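Local coordinates for GH62 arabinofuranosidase (Podospora anserina, PDB 4N4B), which hydrolyses terminal non-reducing alpha-L-arabinofuranoside residues, probably releasing arabinose from xylan, on a beta-propeller scaffold, at residues A[34-47]-A[81-94]. Numbering follows the deposited sequence.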
ATOM      1  N   LEU A  34      12.423   0.240 -12.033  1.00 11.16           N
ATOM      2  CA  LEU A  34      13.572   0.803 -11.321  1.00 12.26           C
ATOM      3  C   LEU A  34      14.072  -0.122 -10.270  1.00 14.86           C
ATOM      4  O   LEU A  34      15.310  -0.210 -10.085  1.00 17.19           O
ATOM      5  CB  LEU A  34      13.221   2.180 -10.742  1.00 12.91           C
ATOM      6  CG  LEU A  34      12.958   3.248 -11.760  1.00 16.13           C
ATOM      7  CD1 LEU A  34      12.498   4.531 -11.090  1.00 17.38           C
ATOM      8  CD2 LEU A  34      14.121   3.500 -12.647  1.00 21.64           C
ATOM      9  N   VAL A  35      13.242  -0.803  -9.503  1.00 10.37           N
ATOM     10  CA  VAL A  35      13.675  -1.565  -8.348  1.00  9.10           C
ATOM     11  C   VAL A  35      13.330  -3.013  -8.510  1.00 10.14           C
ATOM     12  O   VAL A  35      12.165  -3.371  -8.781  1.00  9.99           O
ATOM     13  CB  VAL A  35      13.062  -1.082  -7.014  1.00 10.37           C
ATOM     14  CG1 VAL A  35      13.545  -1.879  -5.844  1.00 11.73           C
ATOM     15  CG2 VAL A  35      13.332   0.408  -6.802  1.00 11.37           C
ATOM     16  N   GLY A  36      14.257  -3.894  -8.418  1.00 10.12           N
ATOM     17  CA  GLY A  36      14.115  -5.331  -8.453  1.00 10.32           C
ATOM     18  C   GLY A  36      15.012  -6.012  -7.458  1.00  9.90           C
ATOM     19  O   GLY A  36      15.820  -5.412  -6.742  1.00 11.37           O
ATOM     20  N   PRO A  37      14.958  -7.351  -7.379  1.00  9.98           N
ATOM     21  CA  PRO A  37      15.772  -8.171  -6.470  1.00 11.59           C
ATOM     22  C   PRO A  37      17.246  -7.994  -6.811  1.00 11.38           C
ATOM     23  O   PRO A  37      17.658  -7.756  -7.960  1.00 13.23           O
ATOM     24  CB  PRO A  37      15.278  -9.631  -6.699  1.00 13.28           C
ATOM     25  CG  PRO A  37      13.967  -9.492  -7.413  1.00 14.78           C
ATOM     26  CD  PRO A  37      13.986  -8.158  -8.126  1.00 11.21           C
ATOM     27  N   LYS A  38      18.021  -8.091  -5.763  1.00 12.14           N
ATOM     28  CA  LYS A  38      19.506  -8.075  -5.822  1.00 13.58           C
ATOM     29  C   LYS A  38      19.935  -9.484  -6.054  1.00 15.11           C
ATOM     30  O   LYS A  38      19.392 -10.450  -5.549  1.00 15.66           O
ATOM     31  CB  LYS A  38      20.126  -7.519  -4.546  1.00 14.42           C
ATOM     32  CG  LYS A  38      19.613  -6.132  -4.145  1.00 16.90           C
ATOM     33  CD  LYS A  38      19.977  -5.085  -5.148  1.00 17.83           C
ATOM     34  CE  LYS A  38      19.686  -3.749  -4.412  1.00 20.91           C
ATOM     35  NZ  LYS A  38      19.994  -2.665  -5.312  1.00 27.31           N
ATOM     36  N   ASN A  39      21.130  -9.579  -6.697  1.00 20.33           N
ATOM     37  CA  ASN A  39      21.798 -10.909  -6.801  1.00 25.13           C
ATOM     38  C   ASN A  39      22.662 -11.177  -5.587  1.00 23.75           C
ATOM     39  O   ASN A  39      23.956 -11.071  -5.613  1.00 27.96           O
ATOM     40  CB  ASN A  39      22.697 -10.867  -8.052  1.00 31.97           C
ATOM     41  CG  ASN A  39      23.219 -12.241  -8.397  1.00 39.30           C
ATOM     42  OD1 ASN A  39      22.675 -13.258  -7.954  1.00 48.79           O
ATOM     43  ND2 ASN A  39      24.274 -12.279  -9.194  1.00 48.43           N
ATOM     44  N   ASP A  40      21.992 -11.448  -4.479  1.00 18.17           N
ATOM     45  CA  ASP A  40      22.624 -11.497  -3.176  1.00 19.68           C
ATOM     46  C   ASP A  40      22.480 -12.824  -2.462  1.00 18.69           C
ATOM     47  O   ASP A  40      22.790 -12.946  -1.339  1.00 21.51           O
ATOM     48  CB  ASP A  40      22.157 -10.349  -2.259  1.00 15.40           C
ATOM     49  CG  ASP A  40      20.650 -10.404  -1.939  1.00 14.97           C
ATOM     50  OD1 ASP A  40      20.018 -11.389  -2.236  1.00 15.85           O
ATOM     51  OD2 ASP A  40      20.219  -9.423  -1.385  1.00 15.07           O
ATOM     52  N   GLY A  41      22.008 -13.823  -3.166  1.00 16.88           N
ATOM     53  CA  GLY A  41      21.883 -15.122  -2.573  1.00 19.82           C
ATOM     54  C   GLY A  41      20.603 -15.424  -1.897  1.00 17.71           C
ATOM     55  O   GLY A  41      20.330 -16.549  -1.555  1.00 21.29           O
ATOM     56  N   ARG A  42      19.710 -14.423  -1.692  1.00 15.89           N
ATOM     57  CA  ARG A  42      18.500 -14.700  -0.995  1.00 14.12           C
ATOM     58  C   ARG A  42      17.381 -15.359  -1.799  1.00 13.50           C
ATOM     59  O   ARG A  42      16.402 -15.851  -1.254  1.00 16.67           O
ATOM     60  CB  ARG A  42      17.872 -13.377  -0.396  1.00 13.30           C
ATOM     61  CG  ARG A  42      18.613 -13.003   0.926  1.00 14.71           C
ATOM     62  CD  ARG A  42      18.029 -11.711   1.469  1.00 16.03           C
ATOM     63  NE  ARG A  42      18.631 -11.317   2.792  1.00 15.28           N
ATOM     64  CZ  ARG A  42      18.002 -11.429   3.933  1.00 14.34           C
ATOM     65  NH1 ARG A  42      16.746 -11.820   3.905  1.00 14.11           N
ATOM     66  NH2 ARG A  42      18.511 -11.002   5.061  1.00 15.39           N
ATOM     67  N   GLY A  43      17.559 -15.262  -3.110  1.00 14.40           N
ATOM     68  CA  GLY A  43      16.589 -15.938  -4.002  1.00 14.83           C
ATOM     69  C   GLY A  43      15.257 -15.221  -4.197  1.00 13.22           C
ATOM     70  O   GLY A  43      14.233 -15.837  -4.579  1.00 13.32           O
ATOM     71  N   ILE A  44      15.211 -13.909  -3.891  1.00 11.65           N
ATOM     72  CA  ILE A  44      13.941 -13.181  -3.976  1.00 10.91           C
ATOM     73  C   ILE A  44      13.568 -13.076  -5.462  1.00  9.38           C
ATOM     74  O   ILE A  44      14.368 -12.754  -6.303  1.00 10.12           O
ATOM     75  CB  ILE A  44      14.112 -11.828  -3.272  1.00  9.12           C
ATOM     76  CG1 ILE A  44      14.266 -12.034  -1.749  1.00 10.46           C
ATOM     77  CG2 ILE A  44      12.952 -10.930  -3.596  1.00 10.26           C
ATOM     78  CD1 ILE A  44      14.904 -10.930  -0.996  1.00 10.60           C
ATOM     79  N   ALA A  45      12.280 -13.278  -5.735  1.00  8.68           N
ATOM     80  CA  ALA A  45      11.714 -13.210  -7.105  1.00  8.29           C
ATOM     81  C   ALA A  45      11.168 -11.833  -7.428  1.00  8.62           C
ATOM     82  O   ALA A  45      11.227 -11.364  -8.558  1.00 10.01           O
ATOM     83  CB  ALA A  45      10.678 -14.275  -7.274  1.00 10.09           C
ATOM     84  N   GLY A  46      10.462 -11.242  -6.430  1.00  9.11           N
ATOM     85  CA  GLY A  46       9.774  -9.997  -6.619  1.00  9.47           C
ATOM     86  C   GLY A  46      10.013  -9.011  -5.471  1.00  8.31           C
ATOM     87  O   GLY A  46      10.120  -9.406  -4.339  1.00  8.96           O
ATOM     88  N   ILE A  47      10.029  -7.729  -5.843  1.00  8.05           N
ATOM     89  CA  ILE A  47       9.962  -6.628  -4.840  1.00  7.89           C
ATOM     90  C   ILE A  47       8.667  -5.963  -5.071  1.00  7.67           C
ATOM     91  O   ILE A  47       8.256  -5.645  -6.193  1.00  8.58           O
ATOM     92  CB  ILE A  47      11.145  -5.669  -4.982  1.00  8.38           C
ATOM     93  CG1 ILE A  47      12.509  -6.438  -4.879  1.00  9.18           C
ATOM     94  CG2 ILE A  47      11.104  -4.565  -3.951  1.00  9.62           C
ATOM     95  CD1 ILE A  47      12.787  -7.053  -3.576  1.00 11.15           C
ATOM     96  N   TRP A  81      15.032   9.684  -8.040  1.00 14.63           N
ATOM     97  CA  TRP A  81      14.548   8.341  -8.546  1.00 14.40           C
ATOM     98  C   TRP A  81      15.541   7.547  -9.332  1.00 16.34           C
ATOM     99  O   TRP A  81      15.598   6.322  -9.280  1.00 15.05           O
ATOM    100  CB  TRP A  81      13.301   8.530  -9.403  1.00 14.52           C
ATOM    101  CG  TRP A  81      12.113   9.023  -8.738  1.00 14.49           C
ATOM    102  CD1 TRP A  81      11.949   9.382  -7.379  1.00 13.38           C
ATOM    103  CD2 TRP A  81      10.846   9.273  -9.348  1.00 14.06           C
ATOM    104  NE1 TRP A  81      10.672   9.755  -7.167  1.00 13.58           N
ATOM    105  CE2 TRP A  81       9.964   9.747  -8.339  1.00 13.23           C
ATOM    106  CE3 TRP A  81      10.364   9.197 -10.683  1.00 12.75           C
ATOM    107  CZ2 TRP A  81       8.654  10.046  -8.615  1.00 13.73           C
ATOM    108  CZ3 TRP A  81       9.055   9.525 -10.928  1.00 13.63           C
ATOM    109  CH2 TRP A  81       8.225   9.922  -9.887  1.00 13.79           C
ATOM    110  N   ALA A  82      16.424   8.253 -10.048  1.00 17.61           N
ATOM    111  CA  ALA A  82      17.509   7.506 -10.739  1.00 16.63           C
ATOM    112  C   ALA A  82      18.455   6.777  -9.860  1.00 17.96           C
ATOM    113  O   ALA A  82      19.166   5.904 -10.364  1.00 19.95           O
ATOM    114  CB  ALA A  82      18.362   8.550 -11.560  1.00 21.31           C
ATOM    115  N   ASP A  83      18.519   7.104  -8.580  1.00 15.12           N
ATOM    116  CA  ASP A  83      19.351   6.414  -7.687  1.00 15.61           C
ATOM    117  C   ASP A  83      18.603   5.177  -7.066  1.00 14.71           C
ATOM    118  O   ASP A  83      19.187   4.407  -6.379  1.00 16.62           O
ATOM    119  CB  ASP A  83      19.762   7.333  -6.511  1.00 18.23           C
ATOM    120  CG  ASP A  83      20.772   8.418  -6.904  1.00 26.72           C
ATOM    121  OD1 ASP A  83      21.246   8.377  -8.027  1.00 29.23           O
ATOM    122  OD2 ASP A  83      21.040   9.274  -6.016  1.00 25.58           O
ATOM    123  N   ALA A  84      17.310   5.015  -7.344  1.00 12.42           N
ATOM    124  CA  ALA A  84      16.590   3.857  -6.732  1.00 12.00           C
ATOM    125  C   ALA A  84      17.165   2.519  -7.130  1.00 10.41           C
ATOM    126  O   ALA A  84      17.284   1.627  -6.330  1.00 11.77           O
ATOM    127  CB  ALA A  84      15.112   3.920  -7.039  1.00 12.03           C
ATOM    128  N   PRO A  85      17.611   2.320  -8.432  1.00 11.83           N
ATOM    129  CA  PRO A  85      18.055   0.994  -8.813  1.00 11.97           C
ATOM    130  C   PRO A  85      19.279   0.538  -8.038  1.00 13.58           C
ATOM    131  O   PRO A  85      19.411  -0.680  -7.813  1.00 16.57           O
ATOM    132  CB  PRO A  85      18.411   1.140 -10.347  1.00 13.32           C
ATOM    133  CG  PRO A  85      17.526   2.187 -10.768  1.00 13.91           C
ATOM    134  CD  PRO A  85      17.381   3.191  -9.587  1.00 12.52           C
ATOM    135  N   ASN A  86      20.125   1.474  -7.592  1.00 13.74           N
ATOM    136  CA  ASN A  86      21.327   1.068  -6.897  1.00 16.27           C
ATOM    137  C   ASN A  86      21.226   1.227  -5.382  1.00 16.30           C
ATOM    138  O   ASN A  86      22.209   1.031  -4.685  1.00 17.82           O
ATOM    139  CB  ASN A  86      22.503   1.887  -7.395  1.00 23.09           C
ATOM    140  CG  ASN A  86      22.979   1.427  -8.787  1.00 34.79           C
ATOM    141  OD1 ASN A  86      22.561   0.349  -9.291  1.00 42.15           O
ATOM    142  ND2 ASN A  86      23.833   2.226  -9.418  1.00 45.22           N
ATOM    143  N   ALA A  87      20.050   1.621  -4.890  1.00 11.76           N
ATOM    144  CA  ALA A  87      19.908   1.728  -3.477  1.00 10.81           C
ATOM    145  C   ALA A  87      20.116   0.434  -2.769  1.00 10.47           C
ATOM    146  O   ALA A  87      19.624  -0.644  -3.175  1.00 11.87           O
ATOM    147  CB  ALA A  87      18.548   2.277  -3.133  1.00 11.58           C
ATOM    148  N   THR A  88      20.859   0.394  -1.649  1.00 10.39           N
ATOM    149  CA  THR A  88      21.135  -0.747  -0.829  1.00 10.25           C
ATOM    150  C   THR A  88      19.831  -1.268  -0.163  1.00  9.73           C
ATOM    151  O   THR A  88      19.066  -0.514   0.382  1.00 10.08           O
ATOM    152  CB  THR A  88      22.160  -0.393   0.261  1.00 11.16           C
ATOM    153  OG1 THR A  88      23.371  -0.043  -0.515  1.00 14.37           O
ATOM    154  CG2 THR A  88      22.436  -1.519   1.223  1.00 10.77           C
ATOM    155  N   PHE A  89      19.694  -2.567  -0.177  1.00  8.99           N
ATOM    156  CA  PHE A  89      18.563  -3.186   0.506  1.00  8.56           C
ATOM    157  C   PHE A  89      18.946  -3.517   1.961  1.00 10.40           C
ATOM    158  O   PHE A  89      19.951  -4.124   2.199  1.00 11.79           O
ATOM    159  CB  PHE A  89      18.186  -4.494  -0.195  1.00  9.12           C
ATOM    160  CG  PHE A  89      17.271  -4.330  -1.374  1.00  8.71           C
ATOM    161  CD1 PHE A  89      16.891  -3.118  -1.836  1.00  9.24           C
ATOM    162  CD2 PHE A  89      16.827  -5.431  -2.007  1.00  9.84           C
ATOM    163  CE1 PHE A  89      16.072  -3.019  -2.917  1.00 10.07           C
ATOM    164  CE2 PHE A  89      16.009  -5.353  -3.090  1.00 10.87           C
ATOM    165  CZ  PHE A  89      15.631  -4.140  -3.548  1.00 10.22           C
ATOM    166  N   TYR A  90      18.126  -3.077   2.893  1.00  8.21           N
ATOM    167  CA  TYR A  90      18.272  -3.415   4.292  1.00  8.80           C
ATOM    168  C   TYR A  90      17.112  -4.301   4.692  1.00  8.31           C
ATOM    169  O   TYR A  90      16.060  -3.885   4.787  1.00  9.91           O
ATOM    170  CB  TYR A  90      18.359  -2.175   5.196  1.00  9.77           C
ATOM    171  CG  TYR A  90      19.511  -1.255   4.828  1.00  9.92           C
ATOM    172  CD1 TYR A  90      20.741  -1.493   5.305  1.00 10.57           C
ATOM    173  CD2 TYR A  90      19.350  -0.220   3.983  1.00 10.25           C
ATOM    174  CE1 TYR A  90      21.814  -0.688   4.967  1.00 11.60           C
ATOM    175  CE2 TYR A  90      20.418   0.601   3.639  1.00 11.01           C
ATOM    176  CZ  TYR A  90      21.639   0.343   4.158  1.00  9.57           C
ATOM    177  OH  TYR A  90      22.670   1.182   3.746  1.00 12.99           O
ATOM    178  N   TYR A  91      17.410  -5.562   4.864  1.00  8.44           N
ATOM    179  CA  TYR A  91      16.398  -6.551   5.136  1.00  8.14           C
ATOM    180  C   TYR A  91      15.959  -6.503   6.606  1.00  8.98           C
ATOM    181  O   TYR A  91      16.743  -6.549   7.494  1.00  9.82           O
ATOM    182  CB  TYR A  91      16.958  -7.935   4.768  1.00  9.54           C
ATOM    183  CG  TYR A  91      17.206  -8.091   3.255  1.00  9.64           C
ATOM    184  CD1 TYR A  91      16.172  -8.276   2.395  1.00  9.59           C
ATOM    185  CD2 TYR A  91      18.481  -8.040   2.735  1.00 11.19           C
ATOM    186  CE1 TYR A  91      16.375  -8.378   1.055  1.00 10.71           C
ATOM    187  CE2 TYR A  91      18.679  -8.166   1.371  1.00 11.09           C
ATOM    188  CZ  TYR A  91      17.625  -8.355   0.542  1.00 11.61           C
ATOM    189  OH  TYR A  91      17.839  -8.503  -0.801  1.00 12.83           O
ATOM    190  N   LEU A  92      14.670  -6.395   6.807  1.00  8.27           N
ATOM    191  CA  LEU A  92      14.152  -6.196   8.150  1.00  8.50           C
ATOM    192  C   LEU A  92      14.156  -7.450   9.005  1.00  9.08           C
ATOM    193  O   LEU A  92      13.969  -7.377  10.173  1.00  9.91           O
ATOM    194  CB  LEU A  92      12.763  -5.553   8.131  1.00  8.48           C
ATOM    195  CG  LEU A  92      12.630  -4.206   7.430  1.00  9.49           C
ATOM    196  CD1 LEU A  92      11.322  -3.559   7.880  1.00 10.16           C
ATOM    197  CD2 LEU A  92      13.806  -3.249   7.760  1.00 10.24           C
ATOM    198  N   ASP A  93      14.459  -8.581   8.383  1.00  9.78           N
ATOM    199  CA  ASP A  93      14.663  -9.788   9.199  1.00 10.54           C
ATOM    200  C   ASP A  93      15.905  -9.704  10.078  1.00 11.62           C
ATOM    201  O   ASP A  93      16.059 -10.539  10.960  1.00 13.23           O
ATOM    202  CB  ASP A  93      14.616 -11.079   8.391  1.00 11.43           C
ATOM    203  CG  ASP A  93      15.732 -11.255   7.409  1.00 14.04           C
ATOM    204  OD1 ASP A  93      16.683 -10.475   7.399  1.00 13.77           O
ATOM    205  OD2 ASP A  93      15.663 -12.221   6.595  1.00 15.62           O
ATOM    206  N   GLN A  94      16.743  -8.663   9.882  1.00  9.91           N
ATOM    207  CA  GLN A  94      17.892  -8.393  10.742  1.00 12.99           C
ATOM    208  C   GLN A  94      17.510  -7.563  11.947  1.00 13.26           C
ATOM    209  O   GLN A  94      18.329  -7.479  12.885  1.00 15.20           O
ATOM    210  CB  GLN A  94      18.985  -7.679   9.924  1.00 13.31           C
ATOM    211  CG  GLN A  94      19.411  -8.468   8.688  1.00 14.86           C
ATOM    212  CD  GLN A  94      19.891  -9.860   9.006  1.00 19.56           C
ATOM    213  OE1 GLN A  94      19.244 -10.941   8.751  1.00 21.96           O
ATOM    214  NE2 GLN A  94      21.011  -9.867   9.598  1.00 20.96           N
TER
HETATM  215  O   HOH W   1      16.744  -9.022  -3.346  1.00 12.29           O
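Tyr91 OH donates to Asp40 OD2 at 2.6 Å, meeting the syn lone pair of the carboxylate, whose plane stands 59° from the ring. The same hydroxyl accepts from a water at 2.8 Å, and since that water takes the backbone N-H of Lys38, one phenol ties down both the side chain of Asp40 and the loop leading to it. The other carboxylate oxygen, Asp40 OD1, accepts from Arg42 N on the anti side, well out of the carboxylate plane, closing an Asx turn. The Arg42 guanidinium lies flat over one face of Tyr91, the planes 15° apart and the centres 3.8 Å, a stacked cation-pi pair. Because the chain is extended from CG to NE, it slides across the ring and ends at Asp93. There Arg42 NH1 gives to Asp93 OD2 at 2.9 Å and Arg42 NH2 to Asp93 OD1 at 3.0 Å, an end-on salt bridge using both carboxylate oxygens. Strands 46-55 and 90-91 are the two outermost of a four-stranded antiparallel sheet, one blade of the beta-propeller, and the loop 36-45 leading into the first reaches the segment around the last. A phenylalanine in place of Tyr91 would probably leave Asp40 OD2 and the bridging water without their phenolic partner. Further along, Lys38 bends at chi2 (-65°) and lays CE over the centre of the Phe89 ring, 3.8 Å from its centroid, a CH-pi contact. Lys38 NZ continues over that face to donate to Ala87 O at 3.0 Å, from above the carbonyl plane. Val35 CG1 meets the edge of Phe89, while Val35 CG2 packs on Ala84 CB and Leu34 CD2 lies beside Pro85 CG.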